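Local coordinates for HTH-type transcriptional regulator YgaV (Escherichia coli K12, PDB 3CUO), which regulates gene expression on a large scale in response to sulfide, binding DNA and acting as both a repressor and an activator, at residues A[48-51]-A[52-56]; A[84-87]-A[88-92]. One frame throughout, in Å; residues are numbered along the deposited sequence.

Interaction 1 (A[48-51]-A[52-56])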
# COMPACT_ATOMS: atom_id res chain seq x y z
N THR A 48 5.71 18.64 3.90
CA THR A 48 6.42 17.42 4.27
C THR A 48 7.46 17.64 5.35
O THR A 48 7.90 16.67 5.99
CB THR A 48 7.17 16.87 3.10
OG1 THR A 48 8.15 17.83 2.61
CG2 THR A 48 6.16 16.54 1.98
N GLY A 49 7.90 18.88 5.52
CA GLY A 49 9.05 19.19 6.37
C GLY A 49 10.38 18.74 5.76
O GLY A 49 11.42 18.84 6.40
N LEU A 50 10.37 18.24 4.54
CA LEU A 50 11.60 17.85 3.85
C LEU A 50 12.25 18.97 3.13
O LEU A 50 11.62 20.01 2.89
CB LEU A 50 11.31 16.77 2.83
CG LEU A 50 10.80 15.45 3.38
CD1 LEU A 50 10.50 14.57 2.20
CD2 LEU A 50 11.83 14.83 4.38
N SER A 51 13.50 18.72 2.72
CA SER A 51 14.31 19.68 1.97
C SER A 51 13.66 19.81 0.59
O SER A 51 12.89 18.92 0.17
CB SER A 51 15.76 19.18 1.84
OG SER A 51 15.90 18.00 1.05
N ALA A 52 13.97 20.88 -0.11
CA ALA A 52 13.38 21.12 -1.40
C ALA A 52 13.82 20.05 -2.33
O ALA A 52 13.04 19.54 -3.12
CB ALA A 52 13.79 22.54 -1.97
N SER A 53 15.09 19.69 -2.24
CA SER A 53 15.63 18.68 -3.12
C SER A 53 15.00 17.30 -2.87
O SER A 53 14.64 16.63 -3.82
CB SER A 53 17.18 18.69 -3.06
OG SER A 53 17.66 18.42 -1.73
N ALA A 54 14.82 16.91 -1.60
CA ALA A 54 14.25 15.64 -1.21
C ALA A 54 12.81 15.53 -1.69
O ALA A 54 12.41 14.50 -2.19
CB ALA A 54 14.35 15.41 0.37
N THR A 55 12.05 16.61 -1.60
CA THR A 55 10.69 16.66 -2.10
C THR A 55 10.66 16.43 -3.57
O THR A 55 9.89 15.62 -4.07
CB THR A 55 10.04 18.04 -1.74
OG1 THR A 55 10.21 18.23 -0.34
CG2 THR A 55 8.51 18.05 -2.05
N SER A 56 11.51 17.13 -4.31
CA SER A 56 11.54 16.99 -5.76
C SER A 56 11.95 15.60 -6.20
O SER A 56 11.45 15.08 -7.22
CB SER A 56 12.43 18.10 -6.39
OG SER A 56 11.76 19.36 -6.30

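Interaction 2 (A[84-87]-A[88-92])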
# COMPACT_ATOMS: atom_id res chain seq x y z
N GLU A 84 -5.85 7.22 -10.52
CA GLU A 84 -6.97 7.33 -9.62
C GLU A 84 -6.96 6.26 -8.53
O GLU A 84 -7.55 6.50 -7.53
CB GLU A 84 -8.30 7.43 -10.36
CG GLU A 84 -8.69 8.92 -10.64
CD GLU A 84 -9.84 9.05 -11.67
OE1 GLU A 84 -10.44 8.01 -12.05
OE2 GLU A 84 -10.14 10.19 -12.13
N ALA A 85 -6.29 5.12 -8.75
CA ALA A 85 -6.02 4.16 -7.70
C ALA A 85 -5.42 4.78 -6.42
O ALA A 85 -5.62 4.26 -5.33
CB ALA A 85 -5.12 3.08 -8.21
N VAL A 86 -4.71 5.89 -6.60
CA VAL A 86 -4.11 6.63 -5.50
C VAL A 86 -5.21 7.21 -4.67
O VAL A 86 -5.23 7.04 -3.47
CB VAL A 86 -3.11 7.73 -5.99
CG1 VAL A 86 -2.77 8.62 -4.85
CG2 VAL A 86 -1.87 7.06 -6.62
N ASN A 87 -6.15 7.84 -5.32
CA ASN A 87 -7.27 8.42 -4.62
C ASN A 87 -8.07 7.34 -3.87
O ASN A 87 -8.53 7.59 -2.75
CB ASN A 87 -8.15 9.13 -5.61
CG ASN A 87 -7.51 10.45 -6.12
OD1 ASN A 87 -7.56 10.77 -7.31
ND2 ASN A 87 -6.90 11.17 -5.23
N ALA A 88 -8.21 6.18 -4.50
CA ALA A 88 -8.88 5.01 -3.86
C ALA A 88 -8.19 4.56 -2.60
O ALA A 88 -8.83 4.24 -1.59
CB ALA A 88 -8.98 3.86 -4.84
N ILE A 89 -6.85 4.46 -2.66
CA ILE A 89 -6.10 3.98 -1.51
C ILE A 89 -6.11 5.02 -0.41
O ILE A 89 -6.32 4.70 0.77
CB ILE A 89 -4.70 3.58 -1.94
CG1 ILE A 89 -4.85 2.34 -2.81
CG2 ILE A 89 -3.73 3.39 -0.70
CD1 ILE A 89 -3.74 2.10 -3.71
N ILE A 90 -5.85 6.27 -0.77
CA ILE A 90 -6.00 7.36 0.18
C ILE A 90 -7.33 7.38 0.93
O ILE A 90 -7.37 7.52 2.14
CB ILE A 90 -5.71 8.77 -0.53
CG1 ILE A 90 -4.21 8.89 -0.77
CG2 ILE A 90 -6.20 9.87 0.34
CD1 ILE A 90 -3.76 10.36 -1.13
N ALA A 91 -8.41 7.22 0.20
CA ALA A 91 -9.74 7.23 0.78
C ALA A 91 -9.93 6.02 1.72
O ALA A 91 -10.53 6.16 2.82
CB ALA A 91 -10.77 7.20 -0.35
N THR A 92 -9.40 4.85 1.35
CA THR A 92 -9.45 3.71 2.29
C THR A 92 -8.59 3.97 3.53
O THR A 92 -8.98 3.63 4.65
CB THR A 92 -9.02 2.43 1.57
OG1 THR A 92 -9.94 2.19 0.50
CG2 THR A 92 -8.99 1.22 2.48

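Interaction 1 (A[48-51]-A[52-56])
Ser51 and Thr55 are joined by the opening backbone bond of helix 52-64, Thr55 N to Ser51 O at 3.0 Å, just after the chain has left helix 41-48 at Gly49 with a positive phi of 72°. Ser51 is the N-cap, and its hydroxyl folds back over the first turn: with chi1 at 66°, OG stands between its own backbone N and carbonyl carbon and accepts from Ala54 N at 3.1 Å. The same Ser51 offers its carbonyl to a second donor, for Thr55 OG1 reaches Ser51 O at 2.8 Å from the face opposite to that used by Thr55 N. Two bonds of one residue thus grip a single acceptor. This is the turn of the helix-turn-helix in an ArsR-type domain, and helix 52-64 occupies the place of the recognition helix in the predicted DNA-binding motif. Leu50 CB rests against Ala54 CB at 4.1 Å and near the Thr55 hydroxyl. Thr48 OG1 closes an ST turn by accepting from Leu50 N at 3.0 Å, and its own proton has the carbonyls of Leu44 and Thr45 within reach. A valine in place of Thr55 would probably leave Ser51 O with the backbone donor alone and deprive the Thr45 hydroxyl of helix 41-48 of its mate, weakening the tie between the two helices of the motif.

Interaction 2 (A[84-87]-A[88-92])
Val86 and Ile90 lie one turn apart on the same flank of helix 84-97, and their side chains meet where Val86 CG1 approaches Ile90 CD1 at 4.2 Å. Ile90 carries CG1 anti to its carbonyl carbon (chi1 -73°), which swings that branch back toward the preceding turn, 3.4 Å from Val86 O, while the chain then runs on extended to CD1. Beneath this pair, Ile90 N donates to Val86 O in a nearly straight bond of 2.9 Å. Ile89 has a similar first torsion but faces another way: its CG1 and CD1 lie alongside Ala85 O, CD1 at 3.3 Å, as Ile89 N donates to that same oxygen. In this winged-helix ArsR-type fold the two isoleucines serve different partners. Ile90 and Val86 pack on Leu30 of helix 24-33, whereas Ile89 meets Leu17 of helix 11-21 and Ile89 of the second subunit, placing this flank in the dimer interface. Ala88 presents a small methyl, with CB 3.4 Å from Ala85 O, and packs on Thr92 of the second subunit. On the next flank, the CB of Ala91 sits 3.3 Å from Asn87 O, the oxygen that also accepts from Ala91 N.

How the interactions relate
Followed from the N terminus, the chain reaches interaction 1 first, at the turn between helix 41-48 and helix 52-64, where it leaves one helix and is capped into the next. It then runs through helix 52-64 and the antiparallel strands 68-72 and 77-81 before interaction 2 opens in the first turns of helix 84-97. Both contacts are local, and neither closes a long loop. The two are in series, neither nesting nor crossing, and their centres lie 23 Å apart on opposite sides of the chain's centre. Helix 24-33 is shared: Thr48 and Leu50 touch it from the predicted DNA-binding motif, Val86 and Ile90 from the helix at the dimer interface, so it lies between the two.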